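Local coordinates for chinitase A (Streptomyces coelicolor, PDB 3EBV), which probably acts as an endochitinase that cleaves chitin, this chain being the glycoside hydrolase family 18 domain of a longer protein, at residues A[89-94]-A[98-103]; A[146-151]-A[163-168]. One frame throughout, in Å; residues are numbered along the deposited sequence.

Contact 1 (A[89-94]-A[98-103])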
loop_
_atom_site.group_PDB
_atom_site.type_symbol
_atom_site.label_atom_id
_atom_site.label_comp_id
_atom_site.label_asym_id
_atom_site.label_seq_id
_atom_site.Cartn_x
_atom_site.Cartn_y
_atom_site.Cartn_z
ATOM N N VAL A 89 -15.690 -6.457 -0.341
ATOM C CA VAL A 89 -15.766 -6.204 -1.799
ATOM C C VAL A 89 -15.355 -7.463 -2.591
ATOM O O VAL A 89 -14.352 -8.099 -2.233
ATOM C CB VAL A 89 -14.846 -5.010 -2.195
ATOM C CG1 VAL A 89 -14.860 -4.762 -3.725
ATOM C CG2 VAL A 89 -15.303 -3.739 -1.468
ATOM N N SER A 90 -16.122 -7.832 -3.618
ATOM C CA SER A 90 -15.777 -8.972 -4.518
ATOM C C SER A 90 -15.803 -8.520 -5.966
ATOM O O SER A 90 -16.755 -7.866 -6.405
ATOM C CB SER A 90 -16.726 -10.165 -4.352
ATOM O OG SER A 90 -16.575 -10.739 -3.052
ATOM N N VAL A 91 -14.749 -8.866 -6.711
ATOM C CA VAL A 91 -14.657 -8.519 -8.142
ATOM C C VAL A 91 -14.369 -9.847 -8.854
ATOM O O VAL A 91 -13.206 -10.290 -8.961
ATOM C CB VAL A 91 -13.597 -7.431 -8.415
ATOM C CG1 VAL A 91 -13.506 -7.105 -9.913
ATOM C CG2 VAL A 91 -13.938 -6.144 -7.643
ATOM N N ASN A 92 -15.442 -10.522 -9.257
ATOM C CA ASN A 92 -15.338 -11.893 -9.737
ATOM C C ASN A 92 -16.305 -12.169 -10.905
ATOM O O ASN A 92 -16.707 -13.304 -11.134
ATOM C CB ASN A 92 -15.582 -12.859 -8.589
ATOM C CG ASN A 92 -16.920 -12.635 -7.915
ATOM O OD1 ASN A 92 -17.783 -11.908 -8.422
ATOM N ND2 ASN A 92 -17.099 -13.260 -6.739
ATOM N N SER A 93 -16.647 -11.122 -11.649
ATOM C CA SER A 93 -17.524 -11.268 -12.828
ATOM C C SER A 93 -17.320 -10.016 -13.668
ATOM O O SER A 93 -16.730 -9.030 -13.215
ATOM C CB SER A 93 -18.984 -11.344 -12.401
ATOM O OG SER A 93 -19.343 -10.137 -11.765
ATOM N N SER A 94 -17.833 -10.010 -14.912
ATOM C CA SER A 94 -17.778 -8.824 -15.700
ATOM C C SER A 94 -18.590 -7.671 -15.079
ATOM O O SER A 94 -18.139 -6.540 -15.031
ATOM C CB SER A 94 -18.294 -9.133 -17.115
ATOM O OG SER A 94 -18.165 -8.001 -17.913
ATOM N N THR A 98 -17.121 -4.033 -13.868
ATOM C CA THR A 98 -17.654 -2.750 -14.326
ATOM C C THR A 98 -18.169 -1.890 -13.157
ATOM O O THR A 98 -17.898 -0.701 -13.131
ATOM C CB THR A 98 -18.781 -2.993 -15.359
ATOM O OG1 THR A 98 -18.181 -3.605 -16.495
ATOM C CG2 THR A 98 -19.484 -1.692 -15.762
ATOM N N ASN A 99 -18.849 -2.528 -12.203
ATOM C CA ASN A 99 -19.335 -1.787 -11.013
ATOM C C ASN A 99 -18.172 -1.242 -10.185
ATOM O O ASN A 99 -18.226 -0.134 -9.655
ATOM C CB ASN A 99 -20.226 -2.657 -10.134
ATOM C CG ASN A 99 -21.532 -3.049 -10.824
ATOM O OD1 ASN A 99 -21.939 -2.386 -11.794
ATOM N ND2 ASN A 99 -22.124 -4.140 -10.394
ATOM N N PHE A 100 -17.089 -2.022 -10.103
ATOM C CA PHE A 100 -15.915 -1.552 -9.382
ATOM C C PHE A 100 -15.304 -0.346 -10.064
ATOM O O PHE A 100 -15.040 0.672 -9.453
ATOM C CB PHE A 100 -14.873 -2.690 -9.350
ATOM C CG PHE A 100 -13.629 -2.360 -8.549
ATOM C CD1 PHE A 100 -13.632 -2.523 -7.148
ATOM C CD2 PHE A 100 -12.476 -1.896 -9.182
ATOM C CE1 PHE A 100 -12.431 -2.243 -6.416
ATOM C CE2 PHE A 100 -11.300 -1.611 -8.431
ATOM C CZ PHE A 100 -11.302 -1.770 -7.068
ATOM N N ALA A 101 -15.039 -0.450 -11.375
ATOM C CA ALA A 101 -14.441 0.666 -12.100
ATOM C C ALA A 101 -15.313 1.925 -12.028
ATOM O O ALA A 101 -14.809 3.023 -11.794
ATOM C CB ALA A 101 -14.184 0.296 -13.576
ATOM N N ASN A 102 -16.621 1.749 -12.254
ATOM C CA ASN A 102 -17.542 2.902 -12.204
ATOM C C ASN A 102 -17.561 3.582 -10.836
ATOM O O ASN A 102 -17.487 4.818 -10.739
ATOM C CB ASN A 102 -18.965 2.467 -12.573
ATOM C CG ASN A 102 -19.141 2.249 -14.079
ATOM O OD1 ASN A 102 -18.356 2.740 -14.875
ATOM N ND2 ASN A 102 -20.184 1.508 -14.453
ATOM N N SER A 103 -17.667 2.770 -9.787
ATOM C CA SER A 103 -17.821 3.323 -8.439
ATOM C C SER A 103 -16.511 3.905 -7.916
ATOM O O SER A 103 -16.499 4.956 -7.300
ATOM C CB SER A 103 -18.423 2.307 -7.488
ATOM O OG SER A 103 -17.571 1.176 -7.354
HETATM O O HOH W 1 -19.541 -5.586 -17.757
#
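Ser94 O accepts the backbone N-H of Thr98 at 2.9 Å, the N-H of residue i+4 bonding O of residue i in the first turn of helix 94-111, nearly straight at 165°. On the outside of this turn water 1 joins the two side chains. It lies 2.8 Å from Ser94 OG and 2.7 Å from Thr98 OG1. Gln131 NE2 also bonds Ser94 OG, so the hydroxyl has two partners. Ser93 is the N-cap residue, and its hydroxyl bonds that of Ser96.

The other half of the contact is apolar and buried. Phe100 CG lies anti to its own backbone N (chi1 -176°), which turns the ring toward Val89 and Val91 of the loop. Val91 CG2 meets Phe100 CD1 at 3.7 Å, and the two side chains cross at about a right angle. Val89 CG1 comes to the ring edge, near its plane, 4.3 Å from Phe100 CD1. One turn on, Ser103 OG donates to Asn99 O at 2.7 Å, while Ser103 N reaches the same oxygen from the opposite face of its plane.

The loop from strand 77-84 thus folds back on the helix it leads into. Val91 and Phe100 also rest on Ala132 of helix 126-140. Phe100 also meets Val82 of strand 77-84 and Ile118 of strand 115-120.

Contact 2 (A[146-151]-A[163-168]); sequences LTMAPQ and FQTALN
Met148, a selenomethionine in this crystal, reaches from its strand to two neighbouring residues of helix 161-168. Its SE packs on Ala166 CB at 4.0 Å. Its terminal CE meets Thr165 CG2 at 3.8 Å, and here the two side chains cross at about a right angle. The chain of Met148 is extended as far as SE and then bends (chi3 91°), which turns the methyl from Ala166 to Thr165. No hydrogen bond links the segments, and all three touching residues are buried.

CG2 of Thr165 lies anti to the backbone N (chi1 -55° for OG1), the position in which it meets Met148 CE. Its OG1 is used within the helix, bonded to Gly161 O. The same side chain touches Met129 and Thr130 of helix 126-140. Ala166 also touches Val176 of strand 175-179. The backbone of Met148 is held by Val175 and Asn177 of that strand, and its side chain lies against Ile118 of strand 115-120. The preceding residue, Thr147, bonds Asp117 through OG1.

Strand 145-148, helix 161-168 and strand 175-179 form a beta-alpha-beta unit with parallel strands. Packing of a strand side chain on the covering helix is a regular feature of the TIM barrel, the fold of family 18 chitinases.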
loop_
_atom_site.group_PDB
_atom_site.type_symbol
_atom_site.label_atom_id
_atom_site.label_comp_id
_atom_site.label_asym_id
_atom_site.label_seq_id
_atom_site.Cartn_x
_atom_site.Cartn_y
_atom_site.Cartn_z
ATOM N N LEU A 146 -1.829 3.737 -8.965
ATOM C CA LEU A 146 -2.419 2.418 -8.728
ATOM C C LEU A 146 -1.434 1.669 -7.827
ATOM O O LEU A 146 -0.290 1.388 -8.244
ATOM C CB LEU A 146 -2.618 1.637 -10.049
ATOM C CG LEU A 146 -3.016 0.156 -9.854
ATOM C CD1 LEU A 146 -4.299 -0.048 -9.049
ATOM C CD2 LEU A 146 -3.124 -0.444 -11.290
ATOM N N THR A 147 -1.875 1.380 -6.605
ATOM C CA THR A 147 -1.031 0.582 -5.703
ATOM C C THR A 147 -1.785 -0.677 -5.302
ATOM O O THR A 147 -3.001 -0.760 -5.438
ATOM C CB THR A 147 -0.622 1.416 -4.426
ATOM O OG1 THR A 147 -1.782 1.675 -3.615
ATOM C CG2 THR A 147 0.012 2.750 -4.807
HETATM N N MSE A 148 -1.060 -1.665 -4.746
HETATM C CA MSE A 148 -1.682 -2.885 -4.235
HETATM C C MSE A 148 -0.955 -3.243 -2.959
HETATM O O MSE A 148 0.260 -2.988 -2.873
HETATM C CB MSE A 148 -1.540 -4.040 -5.224
HETATM C CG MSE A 148 -2.058 -3.657 -6.637
HETATM SE SE MSE A 148 -1.914 -5.203 -7.859
HETATM C CE MSE A 148 -3.699 -5.941 -7.545
ATOM N N ALA A 149 -1.697 -3.822 -2.018
ATOM C CA ALA A 149 -1.131 -4.193 -0.707
ATOM C C ALA A 149 -1.448 -5.672 -0.419
ATOM O O ALA A 149 -2.172 -6.024 0.519
ATOM C CB ALA A 149 -1.701 -3.285 0.409
ATOM N N PRO A 150 -0.870 -6.577 -1.227
ATOM C CA PRO A 150 -1.067 -8.014 -0.972
ATOM C C PRO A 150 -0.540 -8.430 0.400
ATOM O O PRO A 150 0.345 -7.760 0.947
ATOM C CB PRO A 150 -0.154 -8.682 -2.028
ATOM C CG PRO A 150 0.859 -7.600 -2.423
ATOM C CD PRO A 150 0.075 -6.298 -2.342
ATOM N N GLN A 151 -1.094 -9.532 0.904
ATOM C CA GLN A 151 -0.480 -10.250 2.020
ATOM C C GLN A 151 0.629 -11.150 1.471
ATOM O O GLN A 151 0.736 -11.404 0.249
ATOM C CB GLN A 151 -1.557 -11.057 2.743
ATOM C CG GLN A 151 -2.536 -10.143 3.470
ATOM C CD GLN A 151 -3.594 -10.948 4.164
ATOM O OE1 GLN A 151 -3.422 -11.340 5.324
ATOM N NE2 GLN A 151 -4.673 -11.254 3.450
ATOM N N PHE A 163 -0.187 -11.332 -7.692
ATOM C CA PHE A 163 1.006 -11.255 -8.491
ATOM C C PHE A 163 0.606 -11.287 -9.987
ATOM O O PHE A 163 1.109 -10.473 -10.771
ATOM C CB PHE A 163 1.980 -12.396 -8.108
ATOM C CG PHE A 163 3.437 -12.075 -8.350
ATOM C CD1 PHE A 163 4.420 -12.529 -7.432
ATOM C CD2 PHE A 163 3.855 -11.331 -9.446
ATOM C CE1 PHE A 163 5.810 -12.242 -7.674
ATOM C CE2 PHE A 163 5.243 -11.040 -9.690
ATOM C CZ PHE A 163 6.206 -11.524 -8.773
ATOM N N GLN A 164 -0.300 -12.204 -10.337
ATOM C CA GLN A 164 -0.739 -12.313 -11.746
ATOM C C GLN A 164 -1.382 -10.998 -12.190
ATOM O O GLN A 164 -1.119 -10.515 -13.278
ATOM C CB GLN A 164 -1.747 -13.430 -11.902
ATOM C CG GLN A 164 -2.109 -13.698 -13.369
ATOM C CD GLN A 164 -0.923 -14.043 -14.215
ATOM O OE1 GLN A 164 -0.443 -13.212 -15.046
ATOM N NE2 GLN A 164 -0.402 -15.268 -14.009
ATOM N N THR A 165 -2.202 -10.419 -11.299
ATOM C CA THR A 165 -2.873 -9.149 -11.612
ATOM C C THR A 165 -1.855 -8.058 -11.819
ATOM O O THR A 165 -1.881 -7.301 -12.802
ATOM C CB THR A 165 -3.897 -8.764 -10.536
ATOM O OG1 THR A 165 -4.826 -9.838 -10.362
ATOM C CG2 THR A 165 -4.674 -7.459 -10.923
ATOM N N ALA A 166 -0.916 -7.943 -10.858
ATOM C CA ALA A 166 0.122 -6.938 -10.943
ATOM C C ALA A 166 0.898 -7.014 -12.279
ATOM O O ALA A 166 1.143 -5.990 -12.950
ATOM C CB ALA A 166 1.069 -7.099 -9.737
ATOM N N LEU A 167 1.274 -8.243 -12.683
ATOM C CA LEU A 167 1.967 -8.422 -13.958
ATOM C C LEU A 167 1.053 -8.028 -15.140
ATOM O O LEU A 167 1.534 -7.361 -16.076
ATOM C CB LEU A 167 2.439 -9.865 -14.103
ATOM C CG LEU A 167 3.607 -10.225 -13.143
ATOM C CD1 LEU A 167 3.748 -11.748 -13.152
ATOM C CD2 LEU A 167 4.909 -9.484 -13.549
ATOM N N ASN A 168 -0.230 -8.398 -15.050
ATOM C CA ASN A 168 -1.147 -8.115 -16.180
ATOM C C ASN A 168 -1.262 -6.628 -16.385
ATOM O O ASN A 168 -1.429 -6.167 -17.526
ATOM C CB ASN A 168 -2.527 -8.675 -15.879
ATOM C CG ASN A 168 -2.591 -10.195 -15.958
ATOM O OD1 ASN A 168 -1.623 -10.859 -16.414
ATOM N ND2 ASN A 168 -3.728 -10.765 -15.544
#

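How the contacts relate
Contact 1 precedes contact 2 along the chain. Their centres are about 16 Å apart and their nearest atoms about 7 Å apart, so they do not touch. Helix 126-140 connects them: Met129 meets Val91 of contact 1 and Thr165 of contact 2. Strand 115-120 is a second link, since Ile118 touches both Phe100 and Met148. That strand and the residue after it carry Asp117, Asp119 and Glu121, which fit the last three acidic positions of the DxxDxDxE active-site signature of family 18. Segment 146-151 is close to this site, with Ala149 touching Asp119 and Gln151 touching Glu121. Contact 1 is more peripheral: its centre lies about 20 Å from the chain centre, that of contact 2 about 10 Å.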